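Local coordinates for M32 carboxypeptidase (Chitinophagaceae bacterium, PDB 7A03), which probably removes amino acids one at a time from the carboxyl ends of peptides, as a metal-dependent carboxypeptidase of the M32 (Taq) family, at residues A[262-266]-A[308-314]; A[301-307]-A[429-433]; A[314-318]-A[332-337]. All blocks are in the same frame, centred on the assembly; numbering follows the deposited sequence.

Contact 1. Residues A[262-266]-A[308-314]; sequences TWSCI and GRSLNFW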
loop_
_atom_site.group_PDB
_atom_site.type_symbol
_atom_site.label_atom_id
_atom_site.label_comp_id
_atom_site.label_asym_id
_atom_site.label_seq_id
_atom_site.Cartn_x
_atom_site.Cartn_y
_atom_site.Cartn_z
ATOM N N THR A 262 -12.781 -3.876 11.848
ATOM C CA THR A 262 -12.717 -2.487 12.286
ATOM C C THR A 262 -11.459 -1.813 11.741
ATOM O O THR A 262 -11.516 -0.706 11.172
ATOM C CB THR A 262 -12.792 -2.420 13.816
ATOM O OG1 THR A 262 -14.161 -2.612 14.213
ATOM C CG2 THR A 262 -12.303 -1.079 14.343
ATOM N N TRP A 263 -10.319 -2.493 11.878
ATOM C CA TRP A 263 -9.064 -1.925 11.400
ATOM C C TRP A 263 -8.933 -2.003 9.882
ATOM O O TRP A 263 -8.290 -1.124 9.286
ATOM C CB TRP A 263 -7.857 -2.505 12.160
ATOM C CG TRP A 263 -7.855 -1.988 13.575
ATOM C CD1 TRP A 263 -7.244 -0.863 14.044
ATOM C CD2 TRP A 263 -8.604 -2.520 14.672
ATOM N NE1 TRP A 263 -7.545 -0.681 15.375
ATOM C CE2 TRP A 263 -8.365 -1.699 15.788
ATOM C CE3 TRP A 263 -9.428 -3.638 14.826
ATOM C CZ2 TRP A 263 -8.937 -1.952 17.030
ATOM C CZ3 TRP A 263 -9.999 -3.881 16.049
ATOM C CH2 TRP A 263 -9.758 -3.043 17.135
ATOM N N SER A 264 -9.536 -3.009 9.230
ATOM C CA SER A 264 -9.593 -2.967 7.768
ATOM C C SER A 264 -10.328 -1.710 7.299
ATOM O O SER A 264 -9.907 -1.031 6.346
ATOM C CB SER A 264 -10.307 -4.209 7.225
ATOM O OG SER A 264 -9.537 -5.381 7.404
ATOM N N CYS A 265 -11.459 -1.414 7.940
ATOM C CA CYS A 265 -12.269 -0.274 7.544
ATOM C C CYS A 265 -11.493 1.020 7.746
ATOM O O CYS A 265 -11.495 1.896 6.882
ATOM C CB CYS A 265 -13.506 -0.239 8.436
ATOM S SG CYS A 265 -14.803 -1.375 7.953
ATOM N N ILE A 266 -10.803 1.160 8.888
ATOM C CA ILE A 266 -10.054 2.399 9.106
ATOM C C ILE A 266 -8.915 2.524 8.097
ATOM O O ILE A 266 -8.644 3.612 7.562
ATOM C CB ILE A 266 -9.532 2.470 10.553
ATOM C CG1 ILE A 266 -10.709 2.407 11.548
ATOM C CG2 ILE A 266 -8.696 3.736 10.744
ATOM C CD1 ILE A 266 -10.280 2.178 12.972
ATOM N N GLY A 308 -5.645 4.805 14.826
ATOM C CA GLY A 308 -6.622 3.766 15.122
ATOM C C GLY A 308 -6.205 2.749 16.160
ATOM O O GLY A 308 -7.056 1.982 16.619
ATOM N N ARG A 309 -4.930 2.694 16.531
ATOM C CA ARG A 309 -4.494 1.801 17.598
ATOM C C ARG A 309 -4.013 2.565 18.825
ATOM O O ARG A 309 -3.453 1.964 19.754
ATOM C CB ARG A 309 -3.423 0.832 17.080
ATOM C CG ARG A 309 -3.943 -0.118 15.992
ATOM C CD ARG A 309 -2.926 -1.223 15.624
ATOM N NE ARG A 309 -3.368 -1.876 14.392
ATOM C CZ ARG A 309 -4.198 -2.924 14.329
ATOM N NH1 ARG A 309 -4.642 -3.513 15.435
ATOM N NH2 ARG A 309 -4.562 -3.396 13.145
ATOM N N SER A 310 -4.226 3.875 18.848
ATOM C CA SER A 310 -3.701 4.731 19.901
ATOM C C SER A 310 -4.661 4.804 21.081
ATOM O O SER A 310 -5.877 4.623 20.938
ATOM C CB SER A 310 -3.444 6.134 19.363
ATOM O OG SER A 310 -4.656 6.857 19.228
ATOM N N LEU A 311 -4.088 5.050 22.260
ATOM C CA LEU A 311 -4.904 5.165 23.461
ATOM C C LEU A 311 -5.869 6.340 23.353
ATOM O O LEU A 311 -7.041 6.223 23.739
ATOM C CB LEU A 311 -4.007 5.305 24.693
ATOM C CG LEU A 311 -4.758 5.383 26.021
ATOM C CD1 LEU A 311 -5.544 4.118 26.267
ATOM C CD2 LEU A 311 -3.771 5.618 27.149
ATOM N N ASN A 312 -5.408 7.469 22.802
ATOM C CA ASN A 312 -6.265 8.647 22.673
ATOM C C ASN A 312 -7.503 8.359 21.840
ATOM O O ASN A 312 -8.605 8.779 22.195
ATOM C CB ASN A 312 -5.488 9.810 22.063
ATOM C CG ASN A 312 -4.659 10.546 23.076
ATOM O OD1 ASN A 312 -4.902 10.462 24.280
ATOM N ND2 ASN A 312 -3.656 11.268 22.597
ATOM N N PHE A 313 -7.346 7.652 20.717
ATOM C CA PHE A 313 -8.506 7.274 19.904
ATOM C C PHE A 313 -9.500 6.457 20.729
ATOM O O PHE A 313 -10.722 6.693 20.701
ATOM C CB PHE A 313 -8.005 6.456 18.708
ATOM C CG PHE A 313 -9.065 6.080 17.696
ATOM C CD1 PHE A 313 -9.542 7.011 16.793
ATOM C CD2 PHE A 313 -9.536 4.779 17.632
ATOM C CE1 PHE A 313 -10.501 6.650 15.824
ATOM C CE2 PHE A 313 -10.498 4.408 16.696
ATOM C CZ PHE A 313 -10.985 5.351 15.788
ATOM N N TRP A 314 -8.984 5.488 21.483
ATOM C CA TRP A 314 -9.837 4.586 22.234
ATOM C C TRP A 314 -10.427 5.204 23.502
ATOM O O TRP A 314 -11.441 4.700 23.976
ATOM C CB TRP A 314 -9.169 3.210 22.415
ATOM C CG TRP A 314 -9.144 2.525 21.093
ATOM C CD1 TRP A 314 -8.085 2.410 20.223
ATOM C CD2 TRP A 314 -10.272 1.964 20.426
ATOM N NE1 TRP A 314 -8.486 1.773 19.070
ATOM C CE2 TRP A 314 -9.821 1.479 19.172
ATOM C CE3 TRP A 314 -11.615 1.795 20.771
ATOM C CZ2 TRP A 314 -10.675 0.860 18.260
ATOM C CZ3 TRP A 314 -12.459 1.168 19.873
ATOM C CH2 TRP A 314 -11.992 0.705 18.632
#

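Contact 2. Residues A[301-307]-A[429-433]; sequences RLWENNV and AAQFF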
loop_
_atom_site.group_PDB
_atom_site.type_symbol
_atom_site.label_atom_id
_atom_site.label_comp_id
_atom_site.label_asym_id
_atom_site.label_seq_id
_atom_site.Cartn_x
_atom_site.Cartn_y
_atom_site.Cartn_z
ATOM N N ARG A 301 -1.965 3.668 6.835
ATOM C CA ARG A 301 -1.354 3.321 8.111
ATOM C C ARG A 301 -1.521 4.420 9.153
ATOM O O ARG A 301 -1.634 4.110 10.346
ATOM C CB ARG A 301 0.133 3.014 7.933
ATOM C CG ARG A 301 0.411 1.721 7.165
ATOM C CD ARG A 301 -0.222 0.485 7.801
ATOM N NE ARG A 301 0.354 -0.727 7.217
ATOM C CZ ARG A 301 -0.079 -1.965 7.425
ATOM N NH1 ARG A 301 0.577 -2.974 6.876
ATOM N NH2 ARG A 301 -1.132 -2.214 8.200
ATOM N N LEU A 302 -1.512 5.696 8.733
ATOM C CA LEU A 302 -1.678 6.775 9.697
ATOM C C LEU A 302 -3.026 6.657 10.374
ATOM O O LEU A 302 -3.125 6.783 11.608
ATOM C CB LEU A 302 -1.551 8.133 9.007
ATOM C CG LEU A 302 -1.688 9.391 9.878
ATOM C CD1 LEU A 302 -0.822 10.507 9.308
ATOM C CD2 LEU A 302 -3.136 9.858 9.957
ATOM N N TRP A 303 -4.079 6.392 9.587
ATOM C CA TRP A 303 -5.380 6.256 10.236
ATOM C C TRP A 303 -5.524 4.928 10.975
ATOM O O TRP A 303 -6.050 4.892 12.097
ATOM C CB TRP A 303 -6.495 6.430 9.215
ATOM C CG TRP A 303 -6.703 7.840 8.766
ATOM C CD1 TRP A 303 -6.186 8.433 7.653
ATOM C CD2 TRP A 303 -7.512 8.834 9.409
ATOM N NE1 TRP A 303 -6.642 9.727 7.544
ATOM C CE2 TRP A 303 -7.437 10.003 8.627
ATOM C CE3 TRP A 303 -8.292 8.849 10.576
ATOM C CZ2 TRP A 303 -8.128 11.170 8.955
ATOM C CZ3 TRP A 303 -8.978 10.018 10.901
ATOM C CH2 TRP A 303 -8.878 11.161 10.104
ATOM N N GLU A 304 -5.038 3.832 10.390
ATOM C CA GLU A 304 -5.244 2.528 11.008
ATOM C C GLU A 304 -4.515 2.419 12.340
ATOM O O GLU A 304 -5.052 1.870 13.312
ATOM C CB GLU A 304 -4.768 1.423 10.062
ATOM C CG GLU A 304 -4.975 0.034 10.652
ATOM C CD GLU A 304 -4.111 -1.032 10.016
ATOM O OE1 GLU A 304 -3.392 -0.715 9.047
ATOM O OE2 GLU A 304 -4.143 -2.188 10.503
ATOM N N ASN A 305 -3.284 2.920 12.392
ATOM C CA ASN A 305 -2.352 2.603 13.463
ATOM C C ASN A 305 -2.011 3.812 14.322
ATOM O O ASN A 305 -2.324 3.815 15.512
ATOM C CB ASN A 305 -1.093 1.980 12.856
ATOM C CG ASN A 305 -1.336 0.562 12.366
ATOM O OD1 ASN A 305 -2.369 -0.048 12.674
ATOM N ND2 ASN A 305 -0.393 0.028 11.590
ATOM N N ASN A 306 -1.384 4.843 13.749
ATOM C CA ASN A 306 -1.007 6.007 14.554
ATOM C C ASN A 306 -2.218 6.656 15.210
ATOM O O ASN A 306 -2.111 7.182 16.327
ATOM C CB ASN A 306 -0.243 7.013 13.702
ATOM C CG ASN A 306 0.947 6.387 13.018
ATOM O OD1 ASN A 306 0.794 5.654 12.045
ATOM N ND2 ASN A 306 2.135 6.624 13.565
ATOM N N VAL A 307 -3.376 6.619 14.542
ATOM C CA VAL A 307 -4.641 7.006 15.154
ATOM C C VAL A 307 -5.354 5.768 15.701
ATOM O O VAL A 307 -5.610 5.664 16.908
ATOM C CB VAL A 307 -5.522 7.768 14.147
ATOM C CG1 VAL A 307 -6.851 8.100 14.793
ATOM C CG2 VAL A 307 -4.799 9.033 13.679
ATOM N N ALA A 429 3.915 7.365 7.625
ATOM C CA ALA A 429 2.754 7.621 8.461
ATOM C C ALA A 429 3.191 8.158 9.813
ATOM O O ALA A 429 2.656 9.175 10.293
ATOM C CB ALA A 429 1.910 6.350 8.597
ATOM N N ALA A 430 4.247 7.556 10.381
ATOM C CA ALA A 430 4.677 7.984 11.701
ATOM C C ALA A 430 5.255 9.385 11.637
ATOM O O ALA A 430 4.925 10.248 12.474
ATOM C CB ALA A 430 5.707 6.994 12.251
ATOM N N GLN A 431 6.028 9.656 10.582
ATOM C CA GLN A 431 6.641 10.968 10.484
ATOM C C GLN A 431 5.568 12.016 10.264
ATOM O O GLN A 431 5.619 13.103 10.863
ATOM C CB GLN A 431 7.677 10.968 9.358
ATOM C CG GLN A 431 8.457 12.262 9.198
ATOM C CD GLN A 431 9.824 12.031 8.578
ATOM O OE1 GLN A 431 10.308 10.891 8.524
ATOM N NE2 GLN A 431 10.465 13.105 8.113
ATOM N N PHE A 432 4.543 11.675 9.466
ATOM C CA PHE A 432 3.500 12.659 9.227
ATOM C C PHE A 432 2.683 12.874 10.495
ATOM O O PHE A 432 2.389 14.023 10.861
ATOM C CB PHE A 432 2.587 12.244 8.064
ATOM C CG PHE A 432 3.243 12.270 6.699
ATOM C CD1 PHE A 432 4.265 13.150 6.397
ATOM C CD2 PHE A 432 2.805 11.404 5.707
ATOM C CE1 PHE A 432 4.849 13.156 5.133
ATOM C CE2 PHE A 432 3.392 11.409 4.429
ATOM C CZ PHE A 432 4.405 12.279 4.149
ATOM N N PHE A 433 2.372 11.792 11.229
ATOM C CA PHE A 433 1.454 11.987 12.344
ATOM C C PHE A 433 2.134 12.740 13.474
ATOM O O PHE A 433 1.557 13.670 14.056
ATOM C CB PHE A 433 0.861 10.672 12.838
ATOM C CG PHE A 433 -0.211 10.862 13.867
ATOM C CD1 PHE A 433 -1.447 11.403 13.511
ATOM C CD2 PHE A 433 0.024 10.555 15.205
ATOM C CE1 PHE A 433 -2.422 11.623 14.473
ATOM C CE2 PHE A 433 -0.962 10.752 16.152
ATOM C CZ PHE A 433 -2.193 11.279 15.779
#

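Contact 3. Residues A[314-318]-A[332-337]; sequences WKFQY and VSLQEF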
loop_
_atom_site.group_PDB
_atom_site.type_symbol
_atom_site.label_atom_id
_atom_site.label_comp_id
_atom_site.label_asym_id
_atom_site.label_seq_id
_atom_site.Cartn_x
_atom_site.Cartn_y
_atom_site.Cartn_z
ATOM N N TRP A 314 -8.984 5.488 21.483
ATOM C CA TRP A 314 -9.837 4.586 22.234
ATOM C C TRP A 314 -10.427 5.204 23.502
ATOM O O TRP A 314 -11.441 4.700 23.976
ATOM C CB TRP A 314 -9.169 3.210 22.415
ATOM C CG TRP A 314 -9.144 2.525 21.093
ATOM C CD1 TRP A 314 -8.085 2.410 20.223
ATOM C CD2 TRP A 314 -10.272 1.964 20.426
ATOM N NE1 TRP A 314 -8.486 1.773 19.070
ATOM C CE2 TRP A 314 -9.821 1.479 19.172
ATOM C CE3 TRP A 314 -11.615 1.795 20.771
ATOM C CZ2 TRP A 314 -10.675 0.860 18.260
ATOM C CZ3 TRP A 314 -12.459 1.168 19.873
ATOM C CH2 TRP A 314 -11.992 0.705 18.632
ATOM N N LYS A 315 -9.884 6.312 24.012
ATOM C CA LYS A 315 -10.541 6.974 25.136
ATOM C C LYS A 315 -11.969 7.365 24.779
ATOM O O LYS A 315 -12.879 7.227 25.599
ATOM C CB LYS A 315 -9.754 8.204 25.554
ATOM C CG LYS A 315 -8.481 7.885 26.298
ATOM C CD LYS A 315 -7.731 9.146 26.685
ATOM C CE LYS A 315 -6.295 8.850 27.076
ATOM N NZ LYS A 315 -5.581 10.110 27.432
ATOM N N PHE A 316 -12.186 7.830 23.549
ATOM C CA PHE A 316 -13.526 8.141 23.076
ATOM C C PHE A 316 -14.233 6.919 22.509
ATOM O O PHE A 316 -15.420 6.695 22.795
ATOM C CB PHE A 316 -13.448 9.252 22.020
ATOM C CG PHE A 316 -14.773 9.600 21.396
ATOM C CD1 PHE A 316 -15.617 10.513 22.011
ATOM C CD2 PHE A 316 -15.161 9.046 20.187
ATOM C CE1 PHE A 316 -16.821 10.853 21.444
ATOM C CE2 PHE A 316 -16.384 9.376 19.607
ATOM C CZ PHE A 316 -17.214 10.289 20.242
ATOM N N GLN A 317 -13.542 6.113 21.700
ATOM C CA GLN A 317 -14.245 5.037 21.010
ATOM C C GLN A 317 -14.559 3.836 21.902
ATOM O O GLN A 317 -15.557 3.147 21.667
ATOM C CB GLN A 317 -13.486 4.605 19.753
ATOM C CG GLN A 317 -13.466 5.649 18.637
ATOM C CD GLN A 317 -14.827 5.867 17.975
ATOM O OE1 GLN A 317 -15.775 5.099 18.184
ATOM N NE2 GLN A 317 -14.915 6.906 17.164
ATOM N N TYR A 318 -13.750 3.551 22.923
ATOM C CA TYR A 318 -13.959 2.320 23.680
ATOM C C TYR A 318 -15.312 2.253 24.374
ATOM O O TYR A 318 -15.987 1.220 24.240
ATOM C CB TYR A 318 -12.783 2.002 24.619
ATOM C CG TYR A 318 -12.931 0.600 25.175
ATOM C CD1 TYR A 318 -12.933 -0.495 24.321
ATOM C CD2 TYR A 318 -13.123 0.372 26.543
ATOM C CE1 TYR A 318 -13.111 -1.780 24.796
ATOM C CE2 TYR A 318 -13.287 -0.920 27.030
ATOM C CZ TYR A 318 -13.275 -1.988 26.149
ATOM O OH TYR A 318 -13.451 -3.287 26.576
ATOM N N VAL A 332 -14.223 -5.895 30.175
ATOM C CA VAL A 332 -12.872 -5.678 29.651
ATOM C C VAL A 332 -12.547 -4.191 29.770
ATOM O O VAL A 332 -13.323 -3.350 29.306
ATOM C CB VAL A 332 -12.763 -6.136 28.182
ATOM C CG1 VAL A 332 -11.338 -5.919 27.654
ATOM C CG2 VAL A 332 -13.174 -7.597 28.034
ATOM N N SER A 333 -11.399 -3.861 30.378
ATOM C CA SER A 333 -11.091 -2.451 30.608
ATOM C C SER A 333 -10.484 -1.815 29.368
ATOM O O SER A 333 -10.026 -2.495 28.450
ATOM C CB SER A 333 -10.064 -2.260 31.731
ATOM O OG SER A 333 -8.800 -2.822 31.397
ATOM N N LEU A 334 -10.457 -0.480 29.368
ATOM C CA LEU A 334 -9.838 0.233 28.255
ATOM C C LEU A 334 -8.389 -0.205 28.057
ATOM O O LEU A 334 -7.963 -0.457 26.923
ATOM C CB LEU A 334 -9.930 1.747 28.471
ATOM C CG LEU A 334 -9.070 2.654 27.585
ATOM C CD1 LEU A 334 -9.465 2.532 26.140
ATOM C CD2 LEU A 334 -9.137 4.127 28.065
ATOM N N GLN A 335 -7.630 -0.321 29.151
ATOM C CA GLN A 335 -6.230 -0.733 29.065
ATOM C C GLN A 335 -6.082 -2.147 28.513
ATOM O O GLN A 335 -5.199 -2.405 27.683
ATOM C CB GLN A 335 -5.562 -0.626 30.440
ATOM C CG GLN A 335 -4.888 0.701 30.687
ATOM C CD GLN A 335 -3.806 0.992 29.665
ATOM O OE1 GLN A 335 -3.082 0.096 29.238
ATOM N NE2 GLN A 335 -3.710 2.245 29.250
ATOM N N GLU A 336 -6.931 -3.080 28.961
ATOM C CA GLU A 336 -6.866 -4.440 28.422
ATOM C C GLU A 336 -7.135 -4.453 26.923
ATOM O O GLU A 336 -6.440 -5.142 26.162
ATOM C CB GLU A 336 -7.856 -5.346 29.150
ATOM C CG GLU A 336 -7.482 -5.565 30.597
ATOM C CD GLU A 336 -8.537 -6.329 31.374
ATOM O OE1 GLU A 336 -9.729 -5.987 31.250
ATOM O OE2 GLU A 336 -8.172 -7.268 32.111
ATOM N N PHE A 337 -8.146 -3.698 26.488
ATOM C CA PHE A 337 -8.478 -3.639 25.074
ATOM C C PHE A 337 -7.332 -3.025 24.269
ATOM O O PHE A 337 -6.954 -3.542 23.208
ATOM C CB PHE A 337 -9.776 -2.853 24.894
ATOM C CG PHE A 337 -10.254 -2.817 23.475
ATOM C CD1 PHE A 337 -11.011 -3.858 22.954
ATOM C CD2 PHE A 337 -9.947 -1.739 22.665
ATOM C CE1 PHE A 337 -11.448 -3.827 21.640
ATOM C CE2 PHE A 337 -10.377 -1.711 21.355
ATOM C CZ PHE A 337 -11.127 -2.748 20.853
#

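Contact 1. Residues A[262-266]-A[308-314]
Trp263 and Trp314 converge on one carbonyl oxygen, that of Gly308, and each indole spends its single N-H there. Trp263 NE1 lies 3.0 Å from Gly308 O with an N-H...O angle of 157°, and Trp314 NE1 lies 2.8 Å from the same oxygen. The two donors arrive from opposite faces of the carbonyl plane, so the oxygen is gripped from above and below. Beyond the shared acceptor the six-membered rings incline toward each other at 40°, closest where Trp263 CZ2 comes within 3.5 Å of Trp314 CZ2.

One face of Trp263 carries a second layer. The guanidinium of Arg309 lies nearly flat over the five-membered ring, planes 15° apart and CZ 4.0 Å from the ring centroid, a cation-pi stack. The extended chain of Arg309 reaches along the indole from the Gly308 side, where CG is near Trp263 NE1, and a near-right-angle turn at its last torsion lays the guanidinium flat. Thr262 CG2 sits over the rim of the opposite face.

This contact joins helix 258-277, which bears an HExxH sequence typical of zinc peptidases just beyond Ile266, to the turn after helix 293-307 and the first turn of helix 311-324. Ser310 is the N-cap of the latter helix, its OG accepting from Phe313 N at 3.2 Å. Ile266 adds a looser apolar touch, its CD1 4.3 Å from Phe313 CZ.

Further out, the orientation of the guanidinium is fixed by partners round its rim: NE donates to Asn305 OD1, Glu304 forms a salt bridge with NH2, and the backbone oxygen of Ile341 accepts from NH1.

Contact 2. Residues A[301-307]-A[429-433]
Phe433 presents its ring to three residues of helix 293-307. Its CG stands opposite the backbone N (chi1 -173°), which swings the ring toward that helix, where the backbone carbonyl carbon of Asn306 lies over one face and Asn306 CB packs 3.9 Å from Phe433 CG. Val307 runs roughly perpendicular to the aromatic side chain and meets the ring, its CG2 reaching 3.6 Å from Phe433 CE1. Leu302, likewise nearly perpendicular, meets the CB end of Phe433 instead: its CD1 packs 3.9 Å from Phe433 CB and 4.0 Å from Phe432 CB, bridging two consecutive residues of the partner helix.

Beside Leu302, the small side chain of Ala429 permits a close approach of the backbones, with Leu302 CA and Ala429 CA 4.7 Å apart. The methyl sits 3.5 Å from Leu302 N and 3.8 Å from Arg301 CB, while the rest of Arg301 bends away to a salt bridge with Glu304. No hydrogen bond joins the segments; the contact is a steep helix crossing, the axes 9.3 Å apart at -75°. Residues 302-307 include a wider pi-type turn, in which Val307 N bonds to Leu302 O.

Around this crossing of helices 293-307 and 420-439, helix 453-462 adds Leu455 against Leu302 and Val307, and helix 486-497 brings Tyr492 against Asn306 and Phe489 against Ala430. Helix 258-277 lies beyond Trp303 and Glu304, where Glu304 OE1 is hydrogen-bonded to His267 ND1.

Contact 3. Residues A[314-318]-A[332-337]
Tyr318 and Phe337 meet because both carry CG opposite the backbone N (chi1 -169° in Tyr318), so that each ring is thrown across the gap between the helices. Tyr318 CE1 settles over one face of the Phe337 ring, offset toward its rim and 3.3 Å from Phe337 CG. The two planes are inclined at 33°, neither stacked nor edge-to-face. Past this meeting the tyrosine ring continues to the backbone of Val332, where OH donates to Val332 O at 2.7 Å. The acceptor lies near the ring plane, whereas the hydroxyl stands well above the plane of the carbonyl. Thus the phenol is held by packing midway and by a bond at its far end.

Phe337 in turn directs an edge at the face of Trp314, a T-shaped pair with planes at 62°, in which Phe337 CE2 points at the middle of the six-membered ring of Trp314, 3.8 Å from Trp314 CE3. Together the three rings form an aromatic cluster between helix 311-324 and the first turn of helix 334-341. That turn opens with a capping box: Ser333 OG accepts from Glu336 N, and Ser333 N meets the anti lone pair of Glu336 OE1 at 2.8 Å. Glu336 OE1 also faces Arg198 in a salt bridge, tying the cap to a more distant part of the chain.

On the more solvent-accessible side, Leu334 and Tyr318 lie alongside with opposed directions. Leu334 CD1 rests against both Trp314 O, at 3.6 Å, and Tyr318 CB, at 3.7 Å. Ile321 from the next turn of helix 311-324 and Phe258 of helix 258-277 also pack on Phe337.

The three contacts form a chain of packing that runs outward from the centre of the protein, contact 2 at about 13 Å from it, contact 1 at 18 Å and contact 3 at 28 Å (all between centres). Contacts 1 and 2 touch through the salt bridge of Arg309 NH2 with Glu304 OE2, 2.9 Å long. Contacts 1 and 3 share Trp314 and meet again where Trp263 CH2 lies 4.0 Å from Phe337 CZ. Contacts 2 and 3 do not touch. Toward the probable active site, Arg301 and Glu304 of contact 2 reach His267 of the HExxH sequence, to which no metal is bound here.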